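Local coordinates for protein 6-phosphogluconolactonase (Leishmania braziliensis, PDB 3CSS) that probably hydrolyses 6-phosphogluconolactone to 6-phosphogluconate, the second step of the oxidative branch of the pentose phosphate pathway, at residues P38-L43 and P154-V159; Q70-D75 and V202-T207; E55-D60 and L95-P100. One frame throughout, in Å; residues are numbered along the deposited sequence.

Interaction 1: residues P38-L43 and P154-V159; sequences PVVLAL and PVVDIV
Val39 begins the contact with its side chain: CG1 rests against Asp157 CB at 3.8 Å and reaches toward the end of Ile158. At Val40 the partnership turns polar. Its backbone N donates to Asp157 OD2 over 2.8 Å in an almost straight bond (178°), meeting the carboxylate oxygen on its anti side and only slightly out of the carboxylate plane. Asp157 CG is anti to its own carbonyl carbon (chi1 -67°), which turns the carboxylate back toward Val40. The carbonyl of Val40 accepts Ile158 N, with Val40 O and Ile158 N 3.1 Å apart; Asp157 N adds a weak bond to the same oxygen. Leu41 pairs with Ile158 in parallel register, and its CD1 packs 3.6 Å from Ile158 CG2 on the face covered by Ile25 and Ala28 of helix 14-30. Ala42 N then donates to Ile158 O at 2.9 Å, while Ala42 CB, on the other face, lies 4.2 Å from both Val156 CG1 and Val159 CG1. Asp157 has helix-like backbone angles, and regular parallel pairing starts at Ile158. Its carboxylate takes the N-H of Val40 that a backbone carbonyl would accept in a longer strand, so a side chain extends the hydrogen bonding of the parallel part of the mixed sheet by one step beyond the main-chain pairing.

Interaction 2: residues Q70-D75 and V202-T207; sequences QFILGD and VTLSKT
Between Gly74 and Leu204 the flat groups that meet are peptides, not rings. The Gly74 carbonyl receives Leu204 N at 2.9 Å from Gly74 O, in a nearly straight bond (169°) whose donor is tilted 23° from the carbonyl plane. Leu204 CG comes 3.4 Å from the same oxygen, so the leucine side chain lies close against the glycine peptide. The carboxylate of Asp75 leads away from strand 201-204, and its OD2 is hydrogen-bonded to Ser171 OG.

Asp75 and Thr203 form an antiparallel, non-hydrogen-bonded pair, their CA atoms 4.1 Å apart, and Asp75 CA makes a CA-H...O contact of 3.2 Å with Val202 O. The first torsion of Thr203 swings OG1 toward its carbonyl side, where it donates to Leu204 O at 2.9 Å; the same hydroxyl accepts Ser171 N. Ser171 therefore holds both members of the pair, one through its backbone and one through its side chain. Two residues before Gly74, Ile72 and Leu204 meet at about a right angle, with Ile72 CD1 and Leu204 CD1 4.0 Å apart.

Gly74 has helix-like backbone angles and interrupts strand 69-77; the end-to-end directions of 72-75 and 202-204 are 119° apart, well short of antiparallel, and a single bridge pair forms. Here the parallel part of the sheet gives way to its antiparallel edge. Strand 39-43 flanks strand 69-77 on its other side, and helix 123-140 covers Ile72 and Leu204 through Leu137, and Val202 through Val129.

Interaction 3: residues E55-D60 and L95-P100; sequences ELHEKD and LLRDVP
The imidazole of His57 is gripped by a carboxylate at each nitrogen while an arginine lies flat over one face. NE2 of His57 donates to Asp98 OD2 at 2.6 Å, a bond of 170° that uses the anti lone pair and lies within 1° of the ring plane. At the other nitrogen, His57 ND1 donates to Glu58 OE2 over 2.9 Å, approaching from above that carboxylate's plane. The guanidinium of Arg97 stacks on the ring, centres 4.2 Å apart and planes 27° from parallel, with NH2 nearest CE1. Its NE is held by Lys93 O, and Arg97 NH1 also forms a salt bridge with Asp98 OD2 at 3.2 Å by charge alone, the oxygen lying well out of the guanidinium plane. With both ring nitrogens donating, the two acids probably favour a positively charged imidazole and offset the nearby arginine. At the root of the side chain, Leu95 CD1 packs against the helix backbone, 3.7 Å from His57 N, and more loosely against Leu56 CB.

The cluster joins helix 50-59 to the type I turn from Leu96 to Val99 at the end of helix 87-96. Helix 61-65 adds Leu64 on Leu95 and Leu61 on Asp98, and Phe71 of strand 69-77 backs Leu95.

Interactions 1 and 2 are two strand pairings of one mixed sheet, their centres about 9 Å apart, separated by the pairing of strands 39-43 and 69-77, which probable hydrogen bonds such as Val39 O to Gln70 N at 2.8 Å join. Together they run from strand 158-162 to the antiparallel strand 201-204. Interaction 3 lies about 17 Å from the centre of interaction 1 and 20 Å from that of interaction 2, among helices. Along the chain, the segments of interactions 1 and 2 alternate, as do those of 2 and 3, whereas interaction 3 nests within the loop closed by interaction 1. The helix 87-96 side of interaction 3 packs on part of the sheet: Leu95, Leu96 and Val99 on Phe71, and Leu96 on Leu43.

Interaction 1: residues P38-L43 and P154-V159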
loop_
_atom_site.group_PDB
_atom_site.type_symbol
_atom_site.label_atom_id
_atom_site.label_comp_id
_atom_site.label_asym_id
_atom_site.label_seq_id
_atom_site.Cartn_x
_atom_site.Cartn_y
_atom_site.Cartn_z
ATOM N N PRO A 38 14.841 -1.468 11.928
ATOM C CA PRO A 38 14.549 -1.378 10.499
ATOM C C PRO A 38 13.597 -0.246 10.112
ATOM O O PRO A 38 12.872 0.276 10.949
ATOM C CB PRO A 38 13.881 -2.721 10.198
ATOM C CG PRO A 38 13.204 -3.081 11.450
ATOM C CD PRO A 38 14.148 -2.608 12.551
ATOM N N VAL A 39 13.643 0.118 8.838
ATOM C CA VAL A 39 12.596 0.923 8.203
ATOM C C VAL A 39 11.408 -0.011 7.939
ATOM O O VAL A 39 11.580 -1.110 7.409
ATOM C CB VAL A 39 13.137 1.533 6.873
ATOM C CG1 VAL A 39 12.019 2.068 5.977
ATOM C CG2 VAL A 39 14.142 2.629 7.198
ATOM N N VAL A 40 10.202 0.401 8.314
ATOM C CA VAL A 40 9.021 -0.407 8.034
ATOM C C VAL A 40 8.464 0.038 6.681
ATOM O O VAL A 40 8.110 1.203 6.521
ATOM C CB VAL A 40 7.932 -0.258 9.139
ATOM C CG1 VAL A 40 6.793 -1.191 8.860
ATOM C CG2 VAL A 40 8.511 -0.538 10.509
ATOM N N LEU A 41 8.397 -0.895 5.728
ATOM C CA LEU A 41 7.941 -0.621 4.352
ATOM C C LEU A 41 6.689 -1.447 4.075
ATOM O O LEU A 41 6.733 -2.667 4.196
ATOM C CB LEU A 41 9.051 -0.984 3.346
ATOM C CG LEU A 41 8.780 -0.826 1.834
ATOM C CD1 LEU A 41 8.423 0.604 1.497
ATOM C CD2 LEU A 41 9.983 -1.330 0.989
ATOM N N ALA A 42 5.596 -0.786 3.690
ATOM C CA ALA A 42 4.391 -1.476 3.251
ATOM C C ALA A 42 4.383 -1.521 1.731
ATOM O O ALA A 42 4.343 -0.470 1.046
ATOM C CB ALA A 42 3.131 -0.773 3.760
ATOM N N LEU A 43 4.410 -2.735 1.213
ATOM C CA LEU A 43 4.453 -2.997 -0.209
ATOM C C LEU A 43 3.103 -2.846 -0.834
ATOM O O LEU A 43 2.077 -3.205 -0.224
ATOM C CB LEU A 43 4.935 -4.429 -0.443
ATOM C CG LEU A 43 6.328 -4.752 0.057
ATOM C CD1 LEU A 43 6.589 -6.221 -0.159
ATOM C CD2 LEU A 43 7.377 -3.859 -0.609
ATOM N N PRO A 154 0.077 0.774 14.139
ATOM C CA PRO A 154 1.459 0.608 13.717
ATOM C C PRO A 154 1.897 1.847 12.946
ATOM O O PRO A 154 1.107 2.424 12.198
ATOM C CB PRO A 154 1.428 -0.644 12.835
ATOM C CG PRO A 154 0.053 -0.751 12.334
ATOM C CD PRO A 154 -0.836 -0.123 13.402
ATOM N N VAL A 155 3.125 2.287 13.203
ATOM C CA VAL A 155 3.698 3.454 12.540
ATOM C C VAL A 155 4.598 2.953 11.432
ATOM O O VAL A 155 5.665 2.377 11.675
ATOM C CB VAL A 155 4.461 4.363 13.521
ATOM C CG1 VAL A 155 5.068 5.544 12.781
ATOM C CG2 VAL A 155 3.518 4.825 14.638
ATOM N N VAL A 156 4.127 3.119 10.203
ATOM C CA VAL A 156 4.870 2.665 9.034
ATOM C C VAL A 156 5.765 3.799 8.531
ATOM O O VAL A 156 5.315 4.931 8.400
ATOM C CB VAL A 156 3.899 2.172 7.943
ATOM C CG1 VAL A 156 4.660 1.766 6.696
ATOM C CG2 VAL A 156 3.046 1.039 8.489
ATOM N N ASP A 157 7.022 3.502 8.217
ATOM C CA ASP A 157 7.934 4.532 7.683
ATOM C C ASP A 157 7.601 4.942 6.239
ATOM O O ASP A 157 7.533 6.138 5.910
ATOM C CB ASP A 157 9.396 4.080 7.769
ATOM C CG ASP A 157 9.878 3.972 9.198
ATOM O OD1 ASP A 157 10.123 5.039 9.801
ATOM O OD2 ASP A 157 9.950 2.844 9.717
ATOM N N ILE A 158 7.379 3.950 5.392
ATOM C CA ILE A 158 7.038 4.184 3.990
ATOM C C ILE A 158 5.915 3.258 3.567
ATOM O O ILE A 158 6.054 2.037 3.645
ATOM C CB ILE A 158 8.244 3.937 3.042
ATOM C CG1 ILE A 158 9.410 4.845 3.416
ATOM C CG2 ILE A 158 7.806 4.106 1.548
ATOM C CD1 ILE A 158 10.687 4.520 2.688
ATOM N N VAL A 159 4.807 3.857 3.131
ATOM C CA VAL A 159 3.703 3.134 2.501
ATOM C C VAL A 159 3.753 3.380 1.000
ATOM O O VAL A 159 3.594 4.516 0.539
ATOM C CB VAL A 159 2.299 3.525 3.067
ATOM C CG1 VAL A 159 1.193 2.726 2.339
ATOM C CG2 VAL A 159 2.227 3.336 4.600
#

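Interaction 2: residues Q70-D75 and V202-T207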
loop_
_atom_site.group_PDB
_atom_site.type_symbol
_atom_site.label_atom_id
_atom_site.label_comp_id
_atom_site.label_asym_id
_atom_site.label_seq_id
_atom_site.Cartn_x
_atom_site.Cartn_y
_atom_site.Cartn_z
ATOM N N GLN A 70 11.815 -3.865 7.347
ATOM C CA GLN A 70 10.757 -4.787 7.743
ATOM C C GLN A 70 9.606 -4.598 6.756
ATOM O O GLN A 70 9.026 -3.506 6.688
ATOM C CB GLN A 70 10.287 -4.495 9.163
ATOM C CG GLN A 70 9.111 -5.369 9.614
ATOM C CD GLN A 70 8.715 -5.094 11.046
ATOM O OE1 GLN A 70 8.447 -3.956 11.409
ATOM N NE2 GLN A 70 8.688 -6.140 11.868
ATOM N N PHE A 71 9.293 -5.667 6.020
ATOM C CA PHE A 71 8.303 -5.652 4.938
ATOM C C PHE A 71 6.943 -6.148 5.432
ATOM O O PHE A 71 6.839 -7.189 6.113
ATOM C CB PHE A 71 8.722 -6.565 3.781
ATOM C CG PHE A 71 9.948 -6.125 3.048
ATOM C CD1 PHE A 71 9.836 -5.324 1.927
ATOM C CD2 PHE A 71 11.207 -6.535 3.459
ATOM C CE1 PHE A 71 10.950 -4.918 1.218
ATOM C CE2 PHE A 71 12.345 -6.129 2.759
ATOM C CZ PHE A 71 12.212 -5.317 1.632
ATOM N N ILE A 72 5.907 -5.423 5.043
ATOM C CA ILE A 72 4.525 -5.843 5.207
ATOM C C ILE A 72 3.794 -5.613 3.893
ATOM O O ILE A 72 4.215 -4.800 3.073
ATOM C CB ILE A 72 3.801 -5.110 6.372
ATOM C CG1 ILE A 72 3.437 -3.656 6.015
ATOM C CG2 ILE A 72 4.679 -5.149 7.681
ATOM C CD1 ILE A 72 2.592 -2.954 7.116
ATOM N N LEU A 73 2.710 -6.352 3.693
ATOM C CA LEU A 73 1.847 -6.111 2.541
ATOM C C LEU A 73 0.787 -5.087 2.958
ATOM O O LEU A 73 0.030 -5.283 3.913
ATOM C CB LEU A 73 1.174 -7.402 2.069
ATOM C CG LEU A 73 2.065 -8.490 1.473
ATOM C CD1 LEU A 73 1.235 -9.768 1.319
ATOM C CD2 LEU A 73 2.652 -8.060 0.139
ATOM N N GLY A 74 0.748 -3.964 2.253
ATOM C CA GLY A 74 -0.274 -2.947 2.514
ATOM C C GLY A 74 -1.711 -3.341 2.162
ATOM O O GLY A 74 -2.653 -2.815 2.735
ATOM N N ASP A 75 -1.860 -4.268 1.227
ATOM C CA ASP A 75 -3.120 -4.914 0.955
ATOM C C ASP A 75 -2.853 -6.221 0.258
ATOM O O ASP A 75 -1.758 -6.450 -0.268
ATOM C CB ASP A 75 -4.066 -4.037 0.133
ATOM C CG ASP A 75 -3.663 -3.920 -1.338
ATOM O OD1 ASP A 75 -2.600 -3.322 -1.643
ATOM O OD2 ASP A 75 -4.451 -4.371 -2.200
ATOM N N VAL A 202 -7.915 -7.891 2.122
ATOM C CA VAL A 202 -7.595 -7.178 3.340
ATOM C C VAL A 202 -6.720 -5.989 2.962
ATOM O O VAL A 202 -5.994 -6.024 1.949
ATOM C CB VAL A 202 -6.910 -8.060 4.397
ATOM C CG1 VAL A 202 -7.873 -9.156 4.860
ATOM C CG2 VAL A 202 -5.659 -8.667 3.866
ATOM N N THR A 203 -6.821 -4.936 3.764
ATOM C CA THR A 203 -6.090 -3.701 3.505
ATOM C C THR A 203 -5.725 -3.001 4.812
ATOM O O THR A 203 -6.484 -3.039 5.770
ATOM C CB THR A 203 -6.926 -2.731 2.596
ATOM O OG1 THR A 203 -6.117 -1.612 2.219
ATOM C CG2 THR A 203 -8.220 -2.274 3.274
ATOM N N LEU A 204 -4.554 -2.376 4.838
ATOM C CA LEU A 204 -4.297 -1.347 5.818
ATOM C C LEU A 204 -5.419 -0.315 5.703
ATOM O O LEU A 204 -5.914 -0.028 4.600
ATOM C CB LEU A 204 -2.930 -0.711 5.599
ATOM C CG LEU A 204 -1.704 -1.601 5.804
ATOM C CD1 LEU A 204 -0.411 -0.825 5.548
ATOM C CD2 LEU A 204 -1.722 -2.288 7.195
ATOM N N SER A 205 -5.835 0.220 6.850
ATOM C CA SER A 205 -6.916 1.185 6.888
ATOM C C SER A 205 -6.429 2.576 6.540
ATOM O O SER A 205 -5.237 2.840 6.531
ATOM C CB SER A 205 -7.536 1.197 8.288
ATOM O OG SER A 205 -6.569 1.635 9.239
ATOM N N LYS A 206 -7.365 3.475 6.256
ATOM C CA LYS A 206 -7.036 4.887 6.049
ATOM C C LYS A 206 -6.173 5.422 7.187
ATOM O O LYS A 206 -5.219 6.155 6.960
ATOM C CB LYS A 206 -8.312 5.725 5.923
ATOM C CG LYS A 206 -9.133 5.410 4.705
ATOM C CD LYS A 206 -10.337 6.346 4.533
ATOM C CE LYS A 206 -11.303 6.252 5.674
ATOM N NZ LYS A 206 -12.455 7.217 5.479
ATOM N N THR A 207 -6.535 5.066 8.419
ATOM C CA THR A 207 -5.826 5.525 9.624
ATOM C C THR A 207 -4.342 5.192 9.589
ATOM O O THR A 207 -3.488 6.044 9.848
ATOM C CB THR A 207 -6.457 4.907 10.886
ATOM O OG1 THR A 207 -7.868 5.149 10.872
ATOM C CG2 THR A 207 -5.863 5.542 12.142
#

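Interaction 3: residues E55-D60 and L95-P100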
loop_
_atom_site.group_PDB
_atom_site.type_symbol
_atom_site.label_atom_id
_atom_site.label_comp_id
_atom_site.label_asym_id
_atom_site.label_seq_id
_atom_site.Cartn_x
_atom_site.Cartn_y
_atom_site.Cartn_z
ATOM N N GLU A 55 14.294 -3.963 -9.105
ATOM C CA GLU A 55 15.447 -3.074 -8.997
ATOM C C GLU A 55 16.058 -3.138 -7.595
ATOM O O GLU A 55 17.273 -3.205 -7.453
ATOM C CB GLU A 55 15.082 -1.641 -9.356
ATOM C CG GLU A 55 16.286 -0.716 -9.407
ATOM C CD GLU A 55 16.011 0.515 -10.199
ATOM O OE1 GLU A 55 14.883 0.623 -10.739
ATOM O OE2 GLU A 55 16.920 1.369 -10.291
ATOM N N LEU A 56 15.224 -3.124 -6.556
ATOM C CA LEU A 56 15.725 -3.342 -5.192
ATOM C C LEU A 56 16.468 -4.679 -5.061
ATOM O O LEU A 56 17.512 -4.780 -4.396
ATOM C CB LEU A 56 14.573 -3.313 -4.193
ATOM C CG LEU A 56 13.895 -1.958 -3.992
ATOM C CD1 LEU A 56 12.596 -2.148 -3.171
ATOM C CD2 LEU A 56 14.837 -0.930 -3.319
ATOM N N HIS A 57 15.938 -5.714 -5.698
ATOM C CA HIS A 57 16.587 -7.028 -5.651
ATOM C C HIS A 57 17.993 -7.020 -6.281
ATOM O O HIS A 57 18.927 -7.654 -5.761
ATOM C CB HIS A 57 15.731 -8.080 -6.331
ATOM C CG HIS A 57 16.291 -9.461 -6.216
ATOM N ND1 HIS A 57 17.220 -9.952 -7.105
ATOM C CD2 HIS A 57 16.092 -10.436 -5.299
ATOM C CE1 HIS A 57 17.545 -11.187 -6.755
ATOM N NE2 HIS A 57 16.867 -11.505 -5.663
ATOM N N GLU A 58 18.126 -6.311 -7.401
ATOM C CA GLU A 58 19.390 -6.256 -8.118
ATOM C C GLU A 58 20.423 -5.347 -7.469
ATOM O O GLU A 58 21.613 -5.659 -7.503
ATOM C CB GLU A 58 19.149 -5.820 -9.560
ATOM C CG GLU A 58 18.315 -6.809 -10.341
ATOM C CD GLU A 58 18.853 -8.236 -10.208
ATOM O OE1 GLU A 58 20.040 -8.447 -10.570
ATOM O OE2 GLU A 58 18.098 -9.131 -9.740
ATOM N N LYS A 59 19.976 -4.246 -6.870
ATOM C CA LYS A 59 20.882 -3.186 -6.422
ATOM C C LYS A 59 21.102 -3.128 -4.909
ATOM O O LYS A 59 22.181 -2.737 -4.457
ATOM C CB LYS A 59 20.371 -1.823 -6.890
ATOM C CG LYS A 59 20.162 -1.668 -8.398
ATOM C CD LYS A 59 21.444 -1.851 -9.187
ATOM C CE LYS A 59 21.245 -1.524 -10.662
ATOM N NZ LYS A 59 22.401 -1.936 -11.500
ATOM N N ASP A 60 20.092 -3.497 -4.121
ATOM C CA ASP A 60 20.094 -3.207 -2.689
ATOM C C ASP A 60 19.922 -4.437 -1.806
ATOM O O ASP A 60 19.596 -4.310 -0.611
ATOM C CB ASP A 60 18.973 -2.215 -2.392
ATOM C CG ASP A 60 19.038 -0.986 -3.275
ATOM O OD1 ASP A 60 20.096 -0.321 -3.316
ATOM O OD2 ASP A 60 18.026 -0.679 -3.934
ATOM N N LEU A 95 11.424 -10.073 -5.455
ATOM C CA LEU A 95 12.317 -9.601 -4.394
ATOM C C LEU A 95 12.408 -10.468 -3.134
ATOM O O LEU A 95 13.513 -10.791 -2.682
ATOM C CB LEU A 95 11.913 -8.166 -4.010
ATOM C CG LEU A 95 12.545 -7.566 -2.749
ATOM C CD1 LEU A 95 14.057 -7.358 -2.946
ATOM C CD2 LEU A 95 11.877 -6.275 -2.341
ATOM N N LEU A 96 11.266 -10.819 -2.543
ATOM C CA LEU A 96 11.254 -11.380 -1.192
ATOM C C LEU A 96 11.810 -12.793 -1.127
ATOM O O LEU A 96 12.165 -13.284 -0.051
ATOM C CB LEU A 96 9.840 -11.319 -0.566
ATOM C CG LEU A 96 9.188 -9.940 -0.473
ATOM C CD1 LEU A 96 7.831 -10.036 0.202
ATOM C CD2 LEU A 96 10.078 -8.974 0.317
ATOM N N ARG A 97 11.924 -13.448 -2.280
ATOM C CA ARG A 97 12.568 -14.762 -2.331
ATOM C C ARG A 97 13.973 -14.741 -1.697
ATOM O O ARG A 97 14.416 -15.756 -1.141
ATOM C CB ARG A 97 12.612 -15.280 -3.776
ATOM C CG ARG A 97 13.374 -14.396 -4.753
ATOM C CD ARG A 97 13.105 -14.788 -6.189
ATOM N NE ARG A 97 13.766 -13.893 -7.144
ATOM C CZ ARG A 97 14.998 -14.058 -7.625
ATOM N NH1 ARG A 97 15.750 -15.069 -7.235
ATOM N NH2 ARG A 97 15.489 -13.176 -8.492
ATOM N N ASP A 98 14.667 -13.604 -1.765
ATOM C CA ASP A 98 16.032 -13.492 -1.232
ATOM C C ASP A 98 16.149 -12.549 -0.028
ATOM O O ASP A 98 17.259 -12.170 0.360
ATOM C CB ASP A 98 16.994 -13.083 -2.352
ATOM C CG ASP A 98 17.142 -14.166 -3.413
ATOM O OD1 ASP A 98 17.251 -15.367 -3.049
ATOM O OD2 ASP A 98 17.165 -13.833 -4.617
ATOM N N VAL A 99 15.005 -12.209 0.571
ATOM C CA VAL A 99 14.942 -11.429 1.808
ATOM C C VAL A 99 14.693 -12.409 2.959
ATOM O O VAL A 99 13.886 -13.339 2.827
ATOM C CB VAL A 99 13.809 -10.348 1.767
ATOM C CG1 VAL A 99 13.666 -9.650 3.115
ATOM C CG2 VAL A 99 14.077 -9.309 0.664
ATOM N N PRO A 100 15.397 -12.225 4.091
ATOM C CA PRO A 100 15.189 -13.124 5.229
ATOM C C PRO A 100 13.735 -13.142 5.688
ATOM O O PRO A 100 13.099 -12.085 5.770
ATOM C CB PRO A 100 16.117 -12.553 6.311
ATOM C CG PRO A 100 17.134 -11.749 5.569
ATOM C CD PRO A 100 16.388 -11.177 4.393
#